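PDB 4QTO: betaine aldehyde dehydrogenase from Staphylococcus aureus subsp. aureus COL, which catalyses the NAD-dependent oxidation of betaine aldehyde to glycine betaine. Local coordinates for residues V355-R361 with G393-E397. Sequence-based numbering, arbitrary orientation.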
ATOM      1  N   VAL A 355     -25.950 -33.955  11.167  1.00 14.48           N
ATOM      2  CA  VAL A 355     -25.067 -33.127  11.986  1.00 14.78           C
ATOM      3  C   VAL A 355     -23.895 -34.015  12.401  1.00 14.83           C
ATOM      4  O   VAL A 355     -23.914 -35.221  12.196  1.00 15.71           O
ATOM      5  CB  VAL A 355     -25.749 -32.407  13.168  1.00 14.61           C
ATOM      6  CG1 VAL A 355     -26.816 -31.448  12.655  1.00 15.45           C
ATOM      7  CG2 VAL A 355     -26.318 -33.386  14.195  1.00 16.39           C
ATOM      8  N   ILE A 356     -22.895 -33.417  13.018  1.00 15.49           N
ATOM      9  CA  ILE A 356     -21.582 -34.067  13.116  1.00 15.92           C
ATOM     10  C   ILE A 356     -21.373 -35.178  14.129  1.00 17.27           C
ATOM     11  O   ILE A 356     -20.580 -36.096  13.873  1.00 17.53           O
ATOM     12  CB  ILE A 356     -20.494 -32.981  13.301  1.00 15.85           C
ATOM     13  CG1 ILE A 356     -19.099 -33.469  12.934  1.00 15.26           C
ATOM     14  CG2 ILE A 356     -20.512 -32.429  14.719  1.00 16.15           C
ATOM     15  CD1 ILE A 356     -18.923 -33.824  11.470  1.00 16.51           C
ATOM     16  N   SER A 357     -22.066 -35.109  15.268  1.00 16.82           N
ATOM     17  CA  SER A 357     -21.831 -36.064  16.346  1.00 18.72           C
ATOM     18  C   SER A 357     -23.017 -36.163  17.264  1.00 18.95           C
ATOM     19  O   SER A 357     -23.911 -35.329  17.223  1.00 18.06           O
ATOM     20  CB  SER A 357     -20.635 -35.607  17.187  1.00 18.64           C
ATOM     21  OG  SER A 357     -20.950 -34.426  17.918  1.00 18.75           O
ATOM     22  N   THR A 358     -23.031 -37.211  18.083  1.00 20.31           N
ATOM     23  CA  THR A 358     -24.089 -37.420  19.030  1.00 22.02           C
ATOM     24  C   THR A 358     -24.153 -36.246  19.993  1.00 21.95           C
ATOM     25  O   THR A 358     -25.244 -35.756  20.329  1.00 21.72           O
ATOM     26  CB  THR A 358     -23.820 -38.712  19.848  1.00 24.77           C
ATOM     27  OG1 THR A 358     -23.833 -39.822  18.953  1.00 28.88           O
ATOM     28  CG2 THR A 358     -24.880 -38.926  20.892  1.00 26.59           C
ATOM     29  N   GLU A 359     -22.988 -35.820  20.455  1.00 22.60           N
ATOM     30  CA  GLU A 359     -22.898 -34.733  21.413  1.00 24.20           C
ATOM     31  C   GLU A 359     -23.457 -33.444  20.820  1.00 21.34           C
ATOM     32  O   GLU A 359     -24.173 -32.692  21.496  1.00 21.05           O
ATOM     33  CB  GLU A 359     -21.455 -34.496  21.843  1.00 28.20           C
ATOM     34  CG  GLU A 359     -20.828 -35.623  22.651  1.00 33.40           C
ATOM     35  CD  GLU A 359     -20.629 -36.932  21.875  1.00 37.61           C
ATOM     36  OE1 GLU A 359     -20.829 -38.005  22.484  1.00 48.85           O
ATOM     37  OE2 GLU A 359     -20.307 -36.902  20.666  1.00 32.37           O
ATOM     38  N   HIS A 360     -23.143 -33.192  19.557  1.00 19.11           N
ATOM     39  CA  HIS A 360     -23.624 -31.968  18.915  1.00 17.51           C
ATOM     40  C   HIS A 360     -25.126 -32.022  18.696  1.00 17.59           C
ATOM     41  O   HIS A 360     -25.839 -31.035  18.936  1.00 16.57           O
ATOM     42  CB  HIS A 360     -22.868 -31.668  17.612  1.00 17.12           C
ATOM     43  CG  HIS A 360     -23.097 -30.280  17.128  1.00 16.66           C
ATOM     44  ND1 HIS A 360     -22.819 -29.185  17.914  1.00 18.51           N
ATOM     45  CD2 HIS A 360     -23.608 -29.795  15.972  1.00 16.87           C
ATOM     46  CE1 HIS A 360     -23.134 -28.081  17.261  1.00 18.56           C
ATOM     47  NE2 HIS A 360     -23.614 -28.421  16.081  1.00 17.25           N
ATOM     48  N   ARG A 361     -25.628 -33.162  18.246  1.00 17.61           N
ATOM     49  CA  ARG A 361     -27.056 -33.299  18.062  1.00 18.29           C
ATOM     50  C   ARG A 361     -27.783 -33.106  19.402  1.00 19.54           C
ATOM     51  O   ARG A 361     -28.822 -32.428  19.475  1.00 19.38           O
ATOM     52  CB  ARG A 361     -27.442 -34.636  17.444  1.00 20.17           C
ATOM     53  CG  ARG A 361     -28.966 -34.708  17.294  1.00 21.52           C
ATOM     54  CD  ARG A 361     -29.443 -35.783  16.347  1.00 24.64           C
ATOM     55  NE  ARG A 361     -29.120 -37.116  16.813  1.00 23.81           N
ATOM     56  CZ  ARG A 361     -29.559 -38.242  16.237  1.00 25.36           C
ATOM     57  NH1 ARG A 361     -30.380 -38.228  15.164  1.00 22.80           N
ATOM     58  NH2 ARG A 361     -29.187 -39.391  16.753  1.00 25.07           N
ATOM     59  N   GLY A 393     -28.535 -42.532  11.378  1.00 25.66           N
ATOM     60  CA  GLY A 393     -27.643 -41.385  11.263  1.00 23.82           C
ATOM     61  C   GLY A 393     -27.959 -40.265  12.236  1.00 21.99           C
ATOM     62  O   GLY A 393     -28.987 -40.247  12.894  1.00 22.16           O
ATOM     63  N   LEU A 394     -27.079 -39.267  12.250  1.00 18.52           N
ATOM     64  CA  LEU A 394     -27.205 -38.152  13.167  1.00 17.93           C
ATOM     65  C   LEU A 394     -27.989 -36.998  12.554  1.00 16.87           C
ATOM     66  O   LEU A 394     -27.532 -35.861  12.507  1.00 16.70           O
ATOM     67  CB  LEU A 394     -25.813 -37.696  13.595  1.00 17.86           C
ATOM     68  CG  LEU A 394     -25.010 -38.748  14.384  1.00 18.76           C
ATOM     69  CD1 LEU A 394     -23.557 -38.381  14.440  1.00 18.94           C
ATOM     70  CD2 LEU A 394     -25.565 -38.860  15.795  1.00 21.00           C
ATOM     71  N   PHE A 395     -29.197 -37.303  12.097  1.00 17.51           N
ATOM     72  CA  PHE A 395     -30.038 -36.299  11.477  1.00 16.43           C
ATOM     73  C   PHE A 395     -30.863 -35.482  12.470  1.00 16.53           C
ATOM     74  O   PHE A 395     -31.240 -35.948  13.564  1.00 17.10           O
ATOM     75  CB  PHE A 395     -30.939 -36.932  10.418  1.00 16.50           C
ATOM     76  CG  PHE A 395     -30.198 -37.405   9.217  1.00 16.48           C
ATOM     77  CD1 PHE A 395     -29.954 -36.524   8.169  1.00 15.37           C
ATOM     78  CD2 PHE A 395     -29.703 -38.683   9.150  1.00 17.24           C
ATOM     79  CE1 PHE A 395     -29.242 -36.939   7.058  1.00 16.49           C
ATOM     80  CE2 PHE A 395     -28.987 -39.094   8.052  1.00 17.61           C
ATOM     81  CZ  PHE A 395     -28.775 -38.224   6.994  1.00 16.88           C
ATOM     82  N   PHE A 396     -31.094 -34.236  12.072  1.00 15.81           N
ATOM     83  CA  PHE A 396     -31.936 -33.329  12.832  1.00 16.43           C
ATOM     84  C   PHE A 396     -32.705 -32.512  11.788  1.00 16.02           C
ATOM     85  O   PHE A 396     -32.114 -32.044  10.821  1.00 15.18           O
ATOM     86  CB  PHE A 396     -31.149 -32.451  13.785  1.00 17.20           C
ATOM     87  CG  PHE A 396     -32.028 -31.761  14.792  1.00 17.61           C
ATOM     88  CD1 PHE A 396     -32.379 -32.412  15.964  1.00 19.40           C
ATOM     89  CD2 PHE A 396     -32.511 -30.514  14.554  1.00 17.39           C
ATOM     90  CE1 PHE A 396     -33.226 -31.813  16.880  1.00 19.86           C
ATOM     91  CE2 PHE A 396     -33.343 -29.902  15.472  1.00 18.26           C
ATOM     92  CZ  PHE A 396     -33.703 -30.545  16.618  1.00 19.09           C
ATOM     93  N   GLU A 397     -34.019 -32.397  11.975  1.00 16.41           N
ATOM     94  CA  GLU A 397     -34.837 -31.734  10.982  1.00 16.55           C
ATOM     95  C   GLU A 397     -34.525 -30.247  10.843  1.00 15.56           C
ATOM     96  O   GLU A 397     -34.244 -29.583  11.835  1.00 14.98           O
ATOM     97  CB  GLU A 397     -36.300 -31.859  11.331  1.00 18.48           C
ATOM     98  CG  GLU A 397     -36.858 -33.271  11.211  1.00 20.77           C
ATOM     99  CD  GLU A 397     -38.289 -33.386  11.751  1.00 24.80           C
ATOM    100  OE1 GLU A 397     -38.773 -32.507  12.527  1.00 22.77           O
ATOM    101  OE2 GLU A 397     -38.908 -34.429  11.449  1.00 25.73           O
TER
HETATM  102  O   HOH W   1     -29.909 -41.784  14.983  1.00 32.95           O
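One face of the Arg-361 guanidinium is covered, toward its rim, by Leu-394 CA, 3.7 Å above the plane, while Phe-395 O and a water lie at its edge. Arg-361 NH1 donates to a lone pair of Phe-395 O at 2.9 Å, nearly straight at 164° and close to the guanidinium plane. NH2 donates to the water, which in turn donates to Gly-393 O, and together the two links should hold the rotation of the group. With CG anti to the backbone N the side chain reaches out from the helix, and a bend at chi3 (64°) turns its end over Leu-394. The contact joins the start of helix 358-373, N-capped by Ser-357 OG accepting from His-360 N, to the connection between antiparallel strands 377-380 and 399-402, at the margin, within this chain, of the seven-stranded sheet of the aldehyde dehydrogenase catalytic domain. Leu-394 sits at the middle of an inverse gamma turn, closed by a weak bond from Phe-395 N to Gly-393 O, and Leu-394 O accepts from Val-355 N at 2.8 Å. The Leu-394 side chain wedges against the helix start, with CD1 3.5 Å from Ser-357 CA and CD2 3.7 Å from Thr-358 OG1. The Phe-396 ring lies obliquely to Arg-361 CG and also touches Ile-364 and Met-368.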